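Local structure of afamin (Homo sapiens, 6FAK) at residues 163-171 with 181-189; 260-268 with 282-293. The protein carries hydrophobic molecules in body fluids, binding vitamin E and keeping lipid-modified Wnt proteins soluble and active. All blocks are in the same frame, centred on the assembly; numbering follows the deposited sequence.

In the fold
Contact 1 comes first along the chain and closes before contact 2 opens; their centres lie about 23 Å apart. Contact 1 pairs helices 154-171 and 177-209 within the first albumin repeat, whereas contact 2, in the second, sets helix 253-268 against 282-293, which includes the start of helix 288-295. His163 NE2 of contact 1 and Glu288 OE2 of contact 2 are 2.6 Å apart, a probable hydrogen bond between repeats. Residues 194-298, the pocket region for hydrophobic ligands, contain the whole of contact 2. Contact 1 thus lies beside the pocket-bearing second repeat, joined to it by the His163-Glu288 pair and by helix 177-209, which runs on into that repeat.

Contact 1: residues 163-171 with 181-189; sequences HFEEVAKSC and LQTRAIPVT. With EDO (1,2-ethanediol), chain S.
Phe164, Val167 and Cys171 on helix 154-171 pack against Leu181, Arg184, Ala185 and Val188 on helix 177-209, forming an antiparallel helical hairpin within the first albumin repeat. The axes of the two short segments run antiparallel at 166°, 9.7 Å apart at closest. No hydrogen bond crosses between them; the contact rests on apolar packing, with the Cys171-Cys180 disulfide beside it. Val167 is a knob in a hole formed by Leu181, Arg184, Ala185 and Val188. Its CG1, anti to the backbone N (chi1 167°), meets Arg184 CB at 3.8 Å, while its CG2 lies 3.7 Å from Arg184 O. Val188 also divides its two methyls: CG1 sits over one face of the Phe164 ring, 3.6 Å from the centroid in a CH-pi contact, and CG2 turns to Val167 CG2 and His163 CB. Thr189 OG1 approaches Phe164 CZ near the ring plane, and Ala185 CB lies 3.8 Å from Phe164 CE1. Were Phe164 an alanine, the Val188 methyl would probably lose its aromatic face and a gap would open toward Phe141, whose ring meets this one. At the other end the disulfide closes the short connection between the helices in the manner of the albumin family, where disulfides tie successive helices together. Leu181 CD2 packs on Cys171 CB at 3.7 Å, and Arg184 CG lies 3.8 Å from Cys171 SG. Beyond the interface, O2 of a 1,2-ethanediol, probably from the crystallisation liquor, lies within hydrogen-bonding distance of Ser170 O and OG and also of Glu174.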
loop_
_atom_site.group_PDB
_atom_site.type_symbol
_atom_site.label_atom_id
_atom_site.label_comp_id
_atom_site.label_asym_id
_atom_site.label_seq_id
_atom_site.Cartn_x
_atom_site.Cartn_y
_atom_site.Cartn_z
ATOM N N HIS A 163 -19.146 3.784 2.251
ATOM C CA HIS A 163 -18.938 4.154 3.638
ATOM C C HIS A 163 -18.889 5.665 3.854
ATOM O O HIS A 163 -19.455 6.169 4.849
ATOM C CB HIS A 163 -17.759 3.412 4.195
ATOM C CG HIS A 163 -18.093 1.988 4.454
ATOM N ND1 HIS A 163 -18.327 1.506 5.722
ATOM C CD2 HIS A 163 -18.408 0.980 3.607
ATOM C CE1 HIS A 163 -18.671 0.232 5.648
ATOM N NE2 HIS A 163 -18.727 -0.111 4.375
ATOM N N PHE A 164 -18.307 6.382 2.892
ATOM C CA PHE A 164 -18.285 7.817 2.966
ATOM C C PHE A 164 -19.711 8.371 2.891
ATOM O O PHE A 164 -20.058 9.259 3.655
ATOM C CB PHE A 164 -17.300 8.445 1.971
ATOM C CG PHE A 164 -15.932 8.757 2.585
ATOM C CD1 PHE A 164 -15.812 9.687 3.617
ATOM C CD2 PHE A 164 -14.762 8.131 2.123
ATOM C CE1 PHE A 164 -14.565 9.989 4.160
ATOM C CE2 PHE A 164 -13.503 8.451 2.647
ATOM C CZ PHE A 164 -13.408 9.368 3.682
ATOM N N GLU A 165 -20.541 7.802 2.031
ATOM C CA GLU A 165 -21.943 8.151 1.979
ATOM C C GLU A 165 -22.733 7.892 3.297
ATOM O O GLU A 165 -23.579 8.715 3.701
ATOM C CB GLU A 165 -22.625 7.468 0.777
ATOM C CG GLU A 165 -24.135 7.691 0.764
ATOM C CD GLU A 165 -24.794 7.428 -0.576
ATOM O OE1 GLU A 165 -25.877 8.020 -0.801
ATOM O OE2 GLU A 165 -24.256 6.641 -1.390
ATOM N N GLU A 166 -22.494 6.759 3.934
ATOM C CA GLU A 166 -23.074 6.480 5.245
ATOM C C GLU A 166 -22.604 7.512 6.316
ATOM O O GLU A 166 -23.359 7.834 7.235
ATOM C CB GLU A 166 -22.710 5.078 5.755
ATOM C CG GLU A 166 -23.036 3.866 4.868
ATOM C CD GLU A 166 -24.354 3.922 4.093
ATOM O OE1 GLU A 166 -25.384 4.427 4.617
ATOM O OE2 GLU A 166 -24.368 3.410 2.949
ATOM N N VAL A 167 -21.378 8.005 6.211
ATOM C CA VAL A 167 -20.873 9.038 7.105
ATOM C C VAL A 167 -21.651 10.329 6.886
ATOM O O VAL A 167 -22.064 10.937 7.843
ATOM C CB VAL A 167 -19.361 9.233 6.988
ATOM C CG1 VAL A 167 -18.873 10.529 7.684
ATOM C CG2 VAL A 167 -18.657 8.013 7.562
ATOM N N ALA A 168 -21.844 10.722 5.626
ATOM C CA ALA A 168 -22.519 11.955 5.271
ATOM C C ALA A 168 -23.981 11.881 5.706
ATOM O O ALA A 168 -24.497 12.803 6.322
ATOM C CB ALA A 168 -22.425 12.225 3.764
ATOM N N LYS A 169 -24.635 10.768 5.416
ATOM C CA LYS A 169 -26.015 10.588 5.809
ATOM C C LYS A 169 -26.212 10.675 7.323
ATOM O O LYS A 169 -27.138 11.372 7.795
ATOM C CB LYS A 169 -26.548 9.280 5.253
ATOM C CG LYS A 169 -27.957 8.922 5.666
ATOM C CD LYS A 169 -27.900 7.843 6.737
ATOM C CE LYS A 169 -29.194 7.669 7.498
ATOM N NZ LYS A 169 -28.859 7.048 8.801
ATOM N N SER A 170 -25.385 9.966 8.082
ATOM C CA SER A 170 -25.518 9.945 9.542
ATOM C C SER A 170 -25.177 11.309 10.211
ATOM O O SER A 170 -25.915 11.797 11.073
ATOM C CB SER A 170 -24.605 8.903 10.127
ATOM O OG SER A 170 -24.618 8.982 11.543
ATOM N N CYS A 171 -24.056 11.889 9.799
ATOM C CA CYS A 171 -23.587 13.172 10.340
ATOM C C CYS A 171 -24.454 14.390 9.960
ATOM O O CYS A 171 -24.513 15.363 10.723
ATOM C CB CYS A 171 -22.118 13.415 9.945
ATOM S SG CYS A 171 -20.937 12.323 10.803
ATOM N N LEU A 181 -18.561 14.620 11.161
ATOM C CA LEU A 181 -17.900 14.355 9.878
ATOM C C LEU A 181 -16.417 14.043 10.056
ATOM O O LEU A 181 -15.929 13.050 9.497
ATOM C CB LEU A 181 -18.076 15.516 8.911
ATOM C CG LEU A 181 -19.486 15.761 8.396
ATOM C CD1 LEU A 181 -19.604 17.150 7.795
ATOM C CD2 LEU A 181 -19.823 14.695 7.361
ATOM N N GLN A 182 -15.713 14.829 10.859
ATOM C CA GLN A 182 -14.281 14.652 11.014
ATOM C C GLN A 182 -13.937 13.345 11.729
ATOM O O GLN A 182 -13.035 12.650 11.345
ATOM C CB GLN A 182 -13.657 15.869 11.711
ATOM C CG GLN A 182 -13.675 17.126 10.838
ATOM C CD GLN A 182 -13.295 18.431 11.568
ATOM O OE1 GLN A 182 -13.071 18.463 12.787
ATOM N NE2 GLN A 182 -13.229 19.515 10.809
ATOM N N THR A 183 -14.697 13.033 12.774
ATOM C CA THR A 183 -14.530 11.820 13.589
ATOM C C THR A 183 -14.828 10.548 12.794
ATOM O O THR A 183 -14.030 9.616 12.772
ATOM C CB THR A 183 -15.512 11.882 14.799
ATOM O OG1 THR A 183 -15.227 13.058 15.559
ATOM C CG2 THR A 183 -15.418 10.644 15.725
ATOM N N ARG A 184 -15.997 10.525 12.174
ATOM C CA ARG A 184 -16.544 9.297 11.535
ATOM C C ARG A 184 -15.817 8.959 10.227
ATOM O O ARG A 184 -15.799 7.809 9.827
ATOM C CB ARG A 184 -18.059 9.418 11.271
ATOM C CG ARG A 184 -18.957 9.563 12.502
ATOM C CD ARG A 184 -18.638 8.578 13.633
ATOM N NE ARG A 184 -19.439 8.866 14.811
ATOM C CZ ARG A 184 -19.129 8.605 16.082
ATOM N NH1 ARG A 184 -19.965 8.964 17.049
ATOM N NH2 ARG A 184 -18.002 7.978 16.397
ATOM N N ALA A 185 -15.253 9.965 9.587
ATOM C CA ALA A 185 -14.389 9.791 8.391
ATOM C C ALA A 185 -13.062 9.061 8.700
ATOM O O ALA A 185 -12.517 8.370 7.817
ATOM C CB ALA A 185 -14.115 11.124 7.747
ATOM N N ILE A 186 -12.556 9.165 9.938
ATOM C CA ILE A 186 -11.251 8.587 10.264
ATOM C C ILE A 186 -11.107 7.103 9.895
ATOM O O ILE A 186 -10.128 6.742 9.206
ATOM C CB ILE A 186 -10.844 8.848 11.731
ATOM C CG1 ILE A 186 -10.467 10.329 11.889
ATOM C CG2 ILE A 186 -9.644 7.997 12.147
ATOM C CD1 ILE A 186 -10.564 10.788 13.317
ATOM N N PRO A 187 -12.038 6.234 10.355
ATOM C CA PRO A 187 -11.815 4.837 9.995
ATOM C C PRO A 187 -12.041 4.530 8.532
ATOM O O PRO A 187 -11.548 3.523 8.089
ATOM C CB PRO A 187 -12.829 4.055 10.803
ATOM C CG PRO A 187 -13.742 5.070 11.434
ATOM C CD PRO A 187 -13.111 6.406 11.352
ATOM N N VAL A 188 -12.792 5.361 7.817
ATOM C CA VAL A 188 -12.973 5.157 6.383
ATOM C C VAL A 188 -11.626 5.462 5.698
ATOM O O VAL A 188 -11.187 4.708 4.821
ATOM C CB VAL A 188 -14.080 6.019 5.775
ATOM C CG1 VAL A 188 -14.295 5.640 4.328
ATOM C CG2 VAL A 188 -15.426 5.832 6.523
ATOM N N THR A 189 -11.008 6.563 6.087
ATOM C CA THR A 189 -9.668 6.950 5.598
ATOM C C THR A 189 -8.584 5.925 5.902
ATOM O O THR A 189 -7.729 5.630 5.020
ATOM C CB THR A 189 -9.283 8.318 6.161
ATOM O OG1 THR A 189 -10.288 9.224 5.681
ATOM C CG2 THR A 189 -7.888 8.772 5.693
HETATM C C1 EDO S . -28.550 10.554 14.427
HETATM O O1 EDO S . -29.404 11.058 15.472
HETATM C C2 EDO S . -27.083 10.643 14.834
HETATM O O2 EDO S . -26.166 10.477 13.714
#

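Contact 2: residues 260-268 with 282-293; sequences TSKVMNHIC and CEKKIPERGQCI
Met264 of helix 253-268 runs past Arg289, Gly290 and Ile293 of the facing segment. Its CB lies 3.6 Å above one face of the Arg289 guanidinium, displaced toward the rim of that flat group. A bend at chi2 (-48°) then carries the chain across Gly290: CG and SD each pass 3.7 Å from Gly290 CA, and CE ends 3.4 Å from Gly290 O. Gly290 has no side chain, which leaves Met264 CG room to lie against its CA. SD also touches Ile293 CD1 at 3.8 Å, and the same methyl reaches Cys268 SG.

Arg289 is layered, with Ile286 CG1 over the face opposite Met264. At its edge lies Ser261 OG, in plane but 4.0 Å from Arg289 NH1; this hydroxyl is hydrogen-bonded to Thr14. The covalent tie is the disulfide between Cys268 SG and Cys282 SG, with a chi3 of -101°. Alongside it, Cys292 is bonded to Cys281, giving the double disulfide through adjacent cysteines that recurs in albumins.

Both segments belong to the pocket region for hydrophobic ligands, and the Met264 side chain is about 4 Å from a bound tetraethylene glycol, probably from the crystallisation liquor. The short segments of helices 253-268 and 288-295 cross at 66°. Helix 231-250 packs on the former through Val263, His266 and Ile267, helix 154-171 touches Thr260, Pro287 and Gln291, and helix 13-20 packs against Ile286 and Pro287.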
loop_
_atom_site.group_PDB
_atom_site.type_symbol
_atom_site.label_atom_id
_atom_site.label_comp_id
_atom_site.label_asym_id
_atom_site.label_seq_id
_atom_site.Cartn_x
_atom_site.Cartn_y
_atom_site.Cartn_z
ATOM N N THR A 260 -12.435 -9.947 -9.330
ATOM C CA THR A 260 -12.667 -9.961 -7.894
ATOM C C THR A 260 -13.947 -10.790 -7.580
ATOM O O THR A 260 -13.924 -11.665 -6.729
ATOM C CB THR A 260 -12.795 -8.528 -7.344
ATOM O OG1 THR A 260 -11.558 -7.820 -7.547
ATOM C CG2 THR A 260 -13.135 -8.513 -5.834
ATOM N N SER A 261 -15.017 -10.546 -8.326
ATOM C CA SER A 261 -16.245 -11.307 -8.157
ATOM C C SER A 261 -16.027 -12.822 -8.398
ATOM O O SER A 261 -16.508 -13.666 -7.637
ATOM C CB SER A 261 -17.344 -10.748 -9.060
ATOM O OG SER A 261 -18.432 -11.630 -9.077
ATOM N N LYS A 262 -15.257 -13.167 -9.410
ATOM C CA LYS A 262 -14.880 -14.573 -9.626
ATOM C C LYS A 262 -14.167 -15.201 -8.404
ATOM O O LYS A 262 -14.489 -16.317 -8.008
ATOM C CB LYS A 262 -14.000 -14.695 -10.868
ATOM C CG LYS A 262 -13.676 -16.132 -11.301
ATOM C CD LYS A 262 -12.944 -16.146 -12.636
ATOM C CE LYS A 262 -12.845 -17.553 -13.210
ATOM N NZ LYS A 262 -11.920 -17.645 -14.389
ATOM N N VAL A 263 -13.181 -14.510 -7.832
ATOM C CA VAL A 263 -12.467 -15.008 -6.674
ATOM C C VAL A 263 -13.462 -15.263 -5.486
ATOM O O VAL A 263 -13.459 -16.359 -4.875
ATOM C CB VAL A 263 -11.290 -14.078 -6.287
ATOM C CG1 VAL A 263 -10.743 -14.377 -4.913
ATOM C CG2 VAL A 263 -10.148 -14.155 -7.312
ATOM N N MET A 264 -14.350 -14.305 -5.231
ATOM C CA MET A 264 -15.279 -14.402 -4.099
ATOM C C MET A 264 -16.285 -15.529 -4.308
ATOM O O MET A 264 -16.542 -16.328 -3.381
ATOM C CB MET A 264 -15.970 -13.051 -3.859
ATOM C CG MET A 264 -14.995 -11.930 -3.563
ATOM S SD MET A 264 -13.776 -12.404 -2.324
ATOM C CE MET A 264 -12.682 -10.990 -2.335
ATOM N N ASN A 265 -16.776 -15.638 -5.533
ATOM C CA ASN A 265 -17.610 -16.761 -5.934
ATOM C C ASN A 265 -16.896 -18.110 -5.823
ATOM O O ASN A 265 -17.498 -19.065 -5.326
ATOM C CB ASN A 265 -18.200 -16.547 -7.337
ATOM C CG ASN A 265 -19.201 -15.358 -7.377
ATOM O OD1 ASN A 265 -19.576 -14.779 -6.330
ATOM N ND2 ASN A 265 -19.616 -14.977 -8.590
ATOM N N HIS A 266 -15.650 -18.204 -6.286
ATOM C CA HIS A 266 -14.811 -19.418 -6.067
ATOM C C HIS A 266 -14.712 -19.787 -4.560
ATOM O O HIS A 266 -14.996 -20.911 -4.163
ATOM C CB HIS A 266 -13.420 -19.210 -6.659
ATOM C CG HIS A 266 -12.581 -20.440 -6.751
ATOM N ND1 HIS A 266 -11.634 -20.595 -7.732
ATOM C CD2 HIS A 266 -12.539 -21.573 -6.009
ATOM C CE1 HIS A 266 -11.048 -21.767 -7.601
ATOM N NE2 HIS A 266 -11.577 -22.378 -6.559
ATOM N N ILE A 267 -14.345 -18.834 -3.734
ATOM C CA ILE A 267 -14.287 -19.017 -2.292
ATOM C C ILE A 267 -15.664 -19.478 -1.747
ATOM O O ILE A 267 -15.774 -20.575 -1.196
ATOM C CB ILE A 267 -13.818 -17.730 -1.607
ATOM C CG1 ILE A 267 -12.321 -17.497 -1.933
ATOM C CG2 ILE A 267 -14.004 -17.745 -0.082
ATOM C CD1 ILE A 267 -11.773 -16.168 -1.481
ATOM N N CYS A 268 -16.693 -18.662 -1.953
ATOM C CA CYS A 268 -18.063 -18.959 -1.475
ATOM C C CYS A 268 -18.685 -20.245 -1.987
ATOM O O CYS A 268 -19.274 -20.978 -1.198
ATOM C CB CYS A 268 -19.006 -17.799 -1.784
ATOM S SG CYS A 268 -18.698 -16.445 -0.679
ATOM N N CYS A 282 -20.533 -14.331 2.653
ATOM C CA CYS A 282 -21.174 -14.982 1.482
ATOM C C CYS A 282 -22.687 -14.662 1.330
ATOM O O CYS A 282 -23.310 -15.104 0.366
ATOM C CB CYS A 282 -20.958 -16.522 1.469
ATOM S SG CYS A 282 -19.277 -17.203 1.134
ATOM N N GLU A 283 -23.269 -13.936 2.294
ATOM C CA GLU A 283 -24.599 -13.299 2.161
ATOM C C GLU A 283 -24.535 -11.956 1.413
ATOM O O GLU A 283 -25.212 -11.779 0.401
ATOM C CB GLU A 283 -25.235 -13.111 3.561
ATOM C CG GLU A 283 -26.383 -12.100 3.703
ATOM C CD GLU A 283 -27.693 -12.547 3.067
ATOM O OE1 GLU A 283 -27.699 -12.918 1.874
ATOM O OE2 GLU A 283 -28.732 -12.505 3.760
ATOM N N LYS A 284 -23.724 -11.032 1.937
ATOM C CA LYS A 284 -23.588 -9.611 1.460
ATOM C C LYS A 284 -23.563 -9.271 -0.071
ATOM O O LYS A 284 -23.439 -10.147 -0.937
ATOM C CB LYS A 284 -22.346 -8.969 2.120
ATOM C CG LYS A 284 -22.505 -8.557 3.572
ATOM C CD LYS A 284 -21.188 -8.005 4.084
ATOM C CE LYS A 284 -21.284 -7.480 5.503
ATOM N NZ LYS A 284 -19.952 -6.980 5.938
ATOM N N LYS A 285 -23.686 -7.977 -0.372
ATOM C CA LYS A 285 -23.699 -7.476 -1.759
ATOM C C LYS A 285 -22.290 -7.329 -2.361
ATOM O O LYS A 285 -21.303 -7.178 -1.637
ATOM C CB LYS A 285 -24.392 -6.101 -1.839
ATOM C CG LYS A 285 -25.912 -6.128 -1.858
ATOM C CD LYS A 285 -26.457 -4.794 -2.360
ATOM C CE LYS A 285 -27.976 -4.725 -2.263
ATOM N NZ LYS A 285 -28.685 -5.580 -3.259
ATOM N N ILE A 286 -22.224 -7.318 -3.689
ATOM C CA ILE A 286 -21.027 -6.871 -4.392
ATOM C C ILE A 286 -20.959 -5.353 -4.140
ATOM O O ILE A 286 -21.997 -4.718 -4.199
ATOM C CB ILE A 286 -21.109 -7.130 -5.921
ATOM C CG1 ILE A 286 -21.367 -8.615 -6.235
ATOM C CG2 ILE A 286 -19.824 -6.670 -6.618
ATOM C CD1 ILE A 286 -21.807 -8.872 -7.667
ATOM N N PRO A 287 -19.806 -4.749 -3.827
ATOM C CA PRO A 287 -18.518 -5.400 -3.596
ATOM C C PRO A 287 -18.198 -5.628 -2.100
ATOM O O PRO A 287 -17.038 -5.871 -1.758
ATOM C CB PRO A 287 -17.535 -4.377 -4.195
ATOM C CG PRO A 287 -18.157 -3.058 -3.859
ATOM C CD PRO A 287 -19.659 -3.277 -3.806
ATOM N N GLU A 288 -19.210 -5.565 -1.230
ATOM C CA GLU A 288 -19.011 -5.645 0.221
ATOM C C GLU A 288 -18.686 -7.077 0.651
ATOM O O GLU A 288 -17.720 -7.284 1.380
ATOM C CB GLU A 288 -20.245 -5.121 0.977
ATOM C CG GLU A 288 -19.917 -4.439 2.297
ATOM C CD GLU A 288 -19.373 -3.024 2.127
ATOM O OE1 GLU A 288 -18.858 -2.686 1.035
ATOM O OE2 GLU A 288 -19.458 -2.240 3.096
ATOM N N ARG A 289 -19.480 -8.044 0.168
ATOM C CA ARG A 289 -19.264 -9.502 0.385
ATOM C C ARG A 289 -17.790 -9.979 0.215
ATOM O O ARG A 289 -17.410 -10.983 0.825
ATOM C CB ARG A 289 -20.309 -10.345 -0.438
ATOM C CG ARG A 289 -19.922 -11.721 -1.033
ATOM C CD ARG A 289 -19.651 -11.667 -2.537
ATOM N NE ARG A 289 -18.825 -10.502 -2.892
ATOM C CZ ARG A 289 -18.397 -10.164 -4.106
ATOM N NH1 ARG A 289 -18.722 -10.907 -5.171
ATOM N NH2 ARG A 289 -17.641 -9.082 -4.248
ATOM N N GLY A 290 -16.981 -9.227 -0.550
ATOM C CA GLY A 290 -15.573 -9.518 -0.791
ATOM C C GLY A 290 -14.567 -8.672 -0.019
ATOM O O GLY A 290 -13.493 -9.165 0.361
ATOM N N GLN A 291 -14.872 -7.384 0.175
ATOM C CA GLN A 291 -14.110 -6.566 1.141
ATOM C C GLN A 291 -14.321 -7.139 2.582
ATOM O O GLN A 291 -13.440 -7.015 3.441
ATOM C CB GLN A 291 -14.488 -5.066 1.076
ATOM C CG GLN A 291 -14.052 -4.228 -0.148
ATOM C CD GLN A 291 -12.630 -4.448 -0.682
ATOM O OE1 GLN A 291 -11.718 -3.648 -0.436
ATOM N NE2 GLN A 291 -12.453 -5.508 -1.473
ATOM N N CYS A 292 -15.485 -7.761 2.810
ATOM C CA CYS A 292 -15.765 -8.596 3.987
ATOM C C CYS A 292 -14.823 -9.805 4.080
ATOM O O CYS A 292 -14.073 -9.924 5.059
ATOM C CB CYS A 292 -17.217 -9.095 3.947
ATOM S SG CYS A 292 -17.788 -9.963 5.429
ATOM N N ILE A 293 -14.863 -10.685 3.067
ATOM C CA ILE A 293 -14.036 -11.905 3.036
ATOM C C ILE A 293 -12.595 -11.544 3.304
ATOM O O ILE A 293 -11.944 -12.230 4.090
ATOM C CB ILE A 293 -14.182 -12.719 1.716
ATOM C CG1 ILE A 293 -15.491 -13.522 1.729
ATOM C CG2 ILE A 293 -13.023 -13.704 1.496
ATOM C CD1 ILE A 293 -15.954 -13.996 0.360
#